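Local coordinates for unsaturated glucuronyl hydrolase (Streptococcus agalactiae, PDB 2ZZR), which hydrolyses unsaturated hyaluronan, chondroitin and heparin disaccharides, releasing the unsaturated uronic acid from either (1->3) or (1->4) glycosidic bonds, at residues 337-342 with 384-389; 281-286 with 300-305. One frame throughout, in Å; residues are numbered along the deposited sequence.

Contact 1 (337-342 with 384-389); sequences TMLRSL and EALIRF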
loop_
_atom_site.group_PDB
_atom_site.type_symbol
_atom_site.label_atom_id
_atom_site.label_comp_id
_atom_site.label_asym_id
_atom_site.label_seq_id
_atom_site.Cartn_x
_atom_site.Cartn_y
_atom_site.Cartn_z
ATOM N N THR A 337 -12.833 -13.852 -0.262
ATOM C CA THR A 337 -13.946 -13.398 0.575
ATOM C C THR A 337 -13.866 -11.892 0.823
ATOM O O THR A 337 -14.873 -11.183 0.721
ATOM C CB THR A 337 -13.979 -14.133 1.933
ATOM O OG1 THR A 337 -13.786 -15.537 1.729
ATOM C CG2 THR A 337 -15.315 -13.910 2.631
ATOM N N MET A 338 -12.663 -11.419 1.145
ATOM C CA MET A 338 -12.411 -10.009 1.425
ATOM C C MET A 338 -12.675 -9.154 0.188
ATOM O O MET A 338 -13.374 -8.141 0.261
ATOM C CB MET A 338 -10.976 -9.824 1.927
ATOM C CG MET A 338 -10.692 -10.534 3.262
ATOM S SD MET A 338 -8.928 -10.842 3.533
ATOM C CE MET A 338 -8.421 -9.216 4.067
ATOM N N LEU A 339 -12.134 -9.575 -0.955
ATOM C CA LEU A 339 -12.348 -8.845 -2.196
ATOM C C LEU A 339 -13.820 -8.880 -2.620
ATOM O O LEU A 339 -14.350 -7.873 -3.101
ATOM C CB LEU A 339 -11.431 -9.364 -3.311
ATOM C CG LEU A 339 -11.390 -8.578 -4.632
ATOM C CD1 LEU A 339 -11.122 -7.071 -4.444
ATOM C CD2 LEU A 339 -10.362 -9.189 -5.571
ATOM N N ARG A 340 -14.471 -10.030 -2.440
ATOM C CA ARG A 340 -15.905 -10.142 -2.736
ATOM C C ARG A 340 -16.701 -9.098 -1.951
ATOM O O ARG A 340 -17.535 -8.396 -2.522
ATOM C CB ARG A 340 -16.448 -11.540 -2.432
ATOM C CG ARG A 340 -17.953 -11.658 -2.706
ATOM C CD ARG A 340 -18.510 -13.044 -2.424
ATOM N NE ARG A 340 -18.016 -14.057 -3.357
ATOM C CZ ARG A 340 -18.395 -14.173 -4.629
ATOM N NH1 ARG A 340 -19.276 -13.332 -5.155
ATOM N NH2 ARG A 340 -17.885 -15.137 -5.385
ATOM N N SER A 341 -16.431 -8.999 -0.650
ATOM C CA SER A 341 -17.100 -8.010 0.194
ATOM C C SER A 341 -16.845 -6.579 -0.279
ATOM O O SER A 341 -17.768 -5.763 -0.315
ATOM C CB SER A 341 -16.697 -8.165 1.655
ATOM O OG SER A 341 -17.340 -9.287 2.228
ATOM N N LEU A 342 -15.601 -6.276 -0.660
ATOM C CA LEU A 342 -15.301 -4.949 -1.188
ATOM C C LEU A 342 -16.140 -4.651 -2.434
ATOM O O LEU A 342 -16.771 -3.594 -2.529
ATOM C CB LEU A 342 -13.803 -4.785 -1.473
ATOM C CG LEU A 342 -12.863 -4.777 -0.264
ATOM C CD1 LEU A 342 -11.429 -4.609 -0.730
ATOM C CD2 LEU A 342 -13.224 -3.681 0.750
ATOM N N GLU A 384 -6.018 -2.495 -8.082
ATOM C CA GLU A 384 -4.871 -3.395 -8.231
ATOM C C GLU A 384 -5.255 -4.835 -7.885
ATOM O O GLU A 384 -4.832 -5.774 -8.572
ATOM C CB GLU A 384 -3.665 -2.936 -7.400
ATOM C CG GLU A 384 -2.390 -3.659 -7.810
ATOM C CD GLU A 384 -1.292 -3.552 -6.777
ATOM O OE1 GLU A 384 -0.594 -2.524 -6.772
ATOM O OE2 GLU A 384 -1.120 -4.511 -5.994
ATOM N N ALA A 385 -6.059 -5.011 -6.835
ATOM C CA ALA A 385 -6.538 -6.340 -6.451
ATOM C C ALA A 385 -7.372 -6.951 -7.571
ATOM O O ALA A 385 -7.201 -8.124 -7.916
ATOM C CB ALA A 385 -7.353 -6.280 -5.162
ATOM N N LEU A 386 -8.265 -6.143 -8.141
ATOM C CA LEU A 386 -9.108 -6.605 -9.239
ATOM C C LEU A 386 -8.265 -7.067 -10.426
ATOM O O LEU A 386 -8.481 -8.176 -10.960
ATOM C CB LEU A 386 -10.086 -5.507 -9.657
ATOM C CG LEU A 386 -11.188 -5.192 -8.639
ATOM C CD1 LEU A 386 -12.035 -4.014 -9.157
ATOM C CD2 LEU A 386 -12.060 -6.413 -8.351
ATOM N N ILE A 387 -7.301 -6.231 -10.817
ATOM C CA ILE A 387 -6.399 -6.524 -11.937
ATOM C C ILE A 387 -5.500 -7.737 -11.633
ATOM O O ILE A 387 -5.285 -8.586 -12.505
ATOM C CB ILE A 387 -5.565 -5.268 -12.359
ATOM C CG1 ILE A 387 -6.476 -4.166 -12.937
ATOM C CG2 ILE A 387 -4.426 -5.626 -13.343
ATOM C CD1 ILE A 387 -7.238 -4.532 -14.230
ATOM N N ARG A 388 -5.005 -7.826 -10.396
ATOM C CA ARG A 388 -4.259 -9.011 -9.947
ATOM C C ARG A 388 -5.040 -10.307 -10.176
ATOM O O ARG A 388 -4.484 -11.297 -10.662
ATOM C CB ARG A 388 -3.892 -8.899 -8.463
ATOM C CG ARG A 388 -2.610 -8.113 -8.188
ATOM C CD ARG A 388 -2.425 -7.923 -6.680
ATOM N NE ARG A 388 -1.110 -7.362 -6.363
ATOM C CZ ARG A 388 0.006 -8.081 -6.252
ATOM N NH1 ARG A 388 -0.021 -9.402 -6.417
ATOM N NH2 ARG A 388 1.157 -7.479 -5.978
ATOM N N PHE A 389 -6.322 -10.302 -9.816
ATOM C CA PHE A 389 -7.161 -11.498 -9.928
ATOM C C PHE A 389 -7.460 -11.835 -11.382
ATOM O O PHE A 389 -7.580 -13.014 -11.747
ATOM C CB PHE A 389 -8.476 -11.285 -9.178
ATOM C CG PHE A 389 -8.425 -11.663 -7.732
ATOM C CD1 PHE A 389 -7.449 -11.135 -6.884
ATOM C CD2 PHE A 389 -9.378 -12.524 -7.201
ATOM C CE1 PHE A 389 -7.420 -11.476 -5.533
ATOM C CE2 PHE A 389 -9.357 -12.869 -5.855
ATOM C CZ PHE A 389 -8.376 -12.344 -5.020
#
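Leu339 reaches across to helix 376-390 and divides its two methyls between different partners. CD2 stands over the middle of the Phe389 ring, 3.5 Å from CD2 to the ring centroid and only 3° off the ring normal, a CH-pi contact in which all six carbons of Phe389 lie nearly equally far from the methyl. The leucine and the phenylalanine approach from opposite directions, the ring turning its face to the incoming methyl. The other branch, CD1 of Leu339, lies 3.9 Å from Ala385 CB and also meets CD2 of Leu386, whose side chain passes at a slant. With CG of Leu339 anti to its backbone nitrogen (chi1 -172°), both branches are carried out toward the opposing helix. This is helix-to-helix packing within the helical barrel of a family 88 glycoside hydrolase; the short segments cross at -125° with axes 11.3 Å apart, so side chains rather than backbones bridge the gap. Helix 304-318 also covers Ala385 through Val311, while Val28, Ala31 and Ile32 of helix 25-46 pack on Leu386. The ring of His336 also meets that of Phe389, the two planes steeply inclined.

Contact 2 (281-286 with 300-305); sequences RLPEDK and QPRDTS. With SO4 (sulfate ion), chain D.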
loop_
_atom_site.group_PDB
_atom_site.type_symbol
_atom_site.label_atom_id
_atom_site.label_comp_id
_atom_site.label_asym_id
_atom_site.label_seq_id
_atom_site.Cartn_x
_atom_site.Cartn_y
_atom_site.Cartn_z
ATOM N N ARG A 281 -8.989 -10.568 13.332
ATOM C CA ARG A 281 -9.653 -9.369 13.831
ATOM C C ARG A 281 -10.608 -8.726 12.824
ATOM O O ARG A 281 -11.121 -7.628 13.052
ATOM C CB ARG A 281 -8.618 -8.385 14.370
ATOM C CG ARG A 281 -8.008 -8.866 15.678
ATOM C CD ARG A 281 -6.654 -8.251 15.968
ATOM N NE ARG A 281 -6.059 -8.830 17.180
ATOM C CZ ARG A 281 -5.474 -10.028 17.246
ATOM N NH1 ARG A 281 -5.384 -10.803 16.168
ATOM N NH2 ARG A 281 -4.964 -10.451 18.399
ATOM N N LEU A 282 -10.860 -9.435 11.723
ATOM C CA LEU A 282 -11.872 -9.035 10.744
ATOM C C LEU A 282 -13.281 -9.329 11.259
ATOM O O LEU A 282 -13.496 -10.354 11.912
ATOM C CB LEU A 282 -11.663 -9.762 9.408
ATOM C CG LEU A 282 -10.414 -9.414 8.593
ATOM C CD1 LEU A 282 -10.378 -10.260 7.334
ATOM C CD2 LEU A 282 -10.352 -7.930 8.242
ATOM N N PRO A 283 -14.246 -8.440 10.960
ATOM C CA PRO A 283 -15.643 -8.669 11.346
ATOM C C PRO A 283 -16.364 -9.628 10.401
ATOM O O PRO A 283 -15.736 -10.215 9.515
ATOM C CB PRO A 283 -16.254 -7.271 11.234
ATOM C CG PRO A 283 -15.513 -6.665 10.096
ATOM C CD PRO A 283 -14.086 -7.154 10.253
ATOM N N GLU A 284 -17.679 -9.769 10.582
ATOM C CA GLU A 284 -18.487 -10.725 9.822
ATOM C C GLU A 284 -18.323 -10.633 8.299
ATOM O O GLU A 284 -18.219 -11.664 7.630
ATOM C CB GLU A 284 -19.969 -10.606 10.215
ATOM C CG GLU A 284 -20.802 -11.867 9.976
ATOM C CD GLU A 284 -21.184 -12.079 8.518
ATOM O OE1 GLU A 284 -21.382 -11.080 7.788
ATOM O OE2 GLU A 284 -21.290 -13.257 8.101
ATOM N N ASP A 285 -18.309 -9.415 7.752
ATOM C CA ASP A 285 -18.180 -9.232 6.302
ATOM C C ASP A 285 -16.719 -9.211 5.815
ATOM O O ASP A 285 -16.456 -8.928 4.648
ATOM C CB ASP A 285 -18.974 -8.004 5.809
ATOM C CG ASP A 285 -18.322 -6.667 6.171
ATOM O OD1 ASP A 285 -17.246 -6.643 6.805
ATOM O OD2 ASP A 285 -18.905 -5.621 5.803
ATOM N N LYS A 286 -15.791 -9.509 6.722
ATOM C CA LYS A 286 -14.350 -9.628 6.423
ATOM C C LYS A 286 -13.690 -8.331 5.929
ATOM O O LYS A 286 -12.650 -8.368 5.262
ATOM C CB LYS A 286 -14.069 -10.792 5.451
ATOM C CG LYS A 286 -14.823 -12.097 5.749
ATOM C CD LYS A 286 -14.561 -12.635 7.153
ATOM C CE LYS A 286 -15.154 -14.037 7.332
ATOM N NZ LYS A 286 -16.652 -14.058 7.250
ATOM N N GLN A 300 -18.352 1.948 14.700
ATOM C CA GLN A 300 -17.173 2.644 14.186
ATOM C C GLN A 300 -17.080 2.476 12.671
ATOM O O GLN A 300 -17.607 1.505 12.127
ATOM C CB GLN A 300 -15.907 2.113 14.862
ATOM C CG GLN A 300 -15.806 2.444 16.345
ATOM C CD GLN A 300 -15.356 3.871 16.616
ATOM O OE1 GLN A 300 -14.798 4.544 15.747
ATOM N NE2 GLN A 300 -15.590 4.335 17.844
ATOM N N PRO A 301 -16.426 3.430 11.978
ATOM C CA PRO A 301 -16.338 3.286 10.527
ATOM C C PRO A 301 -15.337 2.204 10.113
ATOM O O PRO A 301 -14.430 1.863 10.877
ATOM C CB PRO A 301 -15.859 4.664 10.067
ATOM C CG PRO A 301 -15.102 5.209 11.221
ATOM C CD PRO A 301 -15.770 4.664 12.454
ATOM N N ARG A 302 -15.521 1.662 8.915
ATOM C CA ARG A 302 -14.554 0.717 8.365
ATOM C C ARG A 302 -13.384 1.487 7.791
ATOM O O ARG A 302 -13.468 2.703 7.589
ATOM C CB ARG A 302 -15.190 -0.126 7.251
ATOM C CG ARG A 302 -16.509 -0.798 7.609
ATOM C CD ARG A 302 -16.412 -1.594 8.904
ATOM N NE ARG A 302 -17.655 -2.297 9.199
ATOM C CZ ARG A 302 -17.925 -3.550 8.834
ATOM N NH1 ARG A 302 -17.034 -4.268 8.153
ATOM N NH2 ARG A 302 -19.093 -4.091 9.155
ATOM N N ASP A 303 -12.273 0.789 7.559
ATOM C CA ASP A 303 -11.253 1.305 6.666
ATOM C C ASP A 303 -11.039 0.289 5.555
ATOM O O ASP A 303 -10.219 -0.623 5.683
ATOM C CB ASP A 303 -9.932 1.614 7.368
ATOM C CG ASP A 303 -8.881 2.156 6.402
ATOM O OD1 ASP A 303 -7.678 2.028 6.695
ATOM O OD2 ASP A 303 -9.265 2.684 5.330
ATOM N N THR A 304 -11.782 0.471 4.466
ATOM C CA THR A 304 -11.707 -0.429 3.315
ATOM C C THR A 304 -10.323 -0.410 2.670
ATOM O O THR A 304 -9.915 -1.407 2.070
ATOM C CB THR A 304 -12.760 -0.080 2.255
ATOM O OG1 THR A 304 -12.668 1.312 1.933
ATOM C CG2 THR A 304 -14.160 -0.389 2.765
ATOM N N SER A 305 -9.598 0.705 2.791
ATOM C CA SER A 305 -8.267 0.797 2.170
ATOM C C SER A 305 -7.290 -0.203 2.788
ATOM O O SER A 305 -6.409 -0.708 2.102
ATOM C CB SER A 305 -7.695 2.222 2.207
ATOM O OG SER A 305 -7.256 2.601 3.505
HETATM S S SO4 D . -17.553 -14.832 10.890
HETATM O O1 SO4 D . -16.972 -16.039 11.476
HETATM O O2 SO4 D . -16.527 -14.065 10.191
HETATM O O3 SO4 D . -18.598 -15.203 9.939
HETATM O O4 SO4 D . -18.112 -14.000 11.953
HETATM O O HOH W 1 -19.426 -7.162 9.160
#
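A type I beta turn from Pro283 to Lys286, in the loop after helix 265-280, meets the stretch leading into helix 304-318 through a salt bridge between Asp285 and Arg302. NH1 of Arg302 donates to OD1 of Asp285 over 2.7 Å, with an N-H...O angle of 156°. The acceptor lies at the edge of the guanidinium, near its plane, and is met on its syn side, somewhat out of the carboxylate plane. The two flat groups are nevertheless turned 58° apart, and only this one direct hydrogen bond joins them. Water 1 adds a second link, accepting from Asp285 N at 2.9 Å and from Arg302 NH2 at 3.1 Å. Pro283 CG packs obliquely against the guanidinium, 3.4 Å from Arg302 NH1. A bend at chi2 (-52°) turns the arginine chain toward the turn. Asp285 is gripped from several directions: Tyr346 OH of helix 328-346 bonds OD2, and the backbone NH of Val287 bonds OD1, which would probably favour the ionised carboxylate. The turn itself is closed by Lys286 N donating to Pro283 O. In this alpha-barrel hydrolase Asp303, directly after Arg302, is the N-cap of helix 304-318; its OD2 accepts from Ser305 OG at 2.7 Å and weakly from Ser305 N, while OD1 forms a salt bridge with Arg246, a probable substrate-binding residue. On the turn's other flank Lys286 NZ donates to Glu284 O and, over 2.9 Å, to O2 of a sulfate ion, probably from the crystallisation liquor, that Arg16 also holds.

How the contacts relate
Contact 1 is a buried, wholly apolar meeting of two helices, whereas contact 2 is partly buried and joins a turn to the lead-in of helix 304-318 by charge, water and a little proline packing. They share helix 328-346, which supplies residues 337-342 to contact 1 and, largely from other faces of the same segment, touches contact 2; Tyr346 further along also reaches Asp285. The two centres lie 15 Å apart: Ser341 OG probably hydrogen-bonds Asp285 O, at 2.6 Å, while Thr337 and Met338 pack on Lys286 and Leu342 on Thr304. In the chain they run in series, contact 2 closing before contact 1 opens; helix 304-318, entered from contact 2, also packs against contact 1.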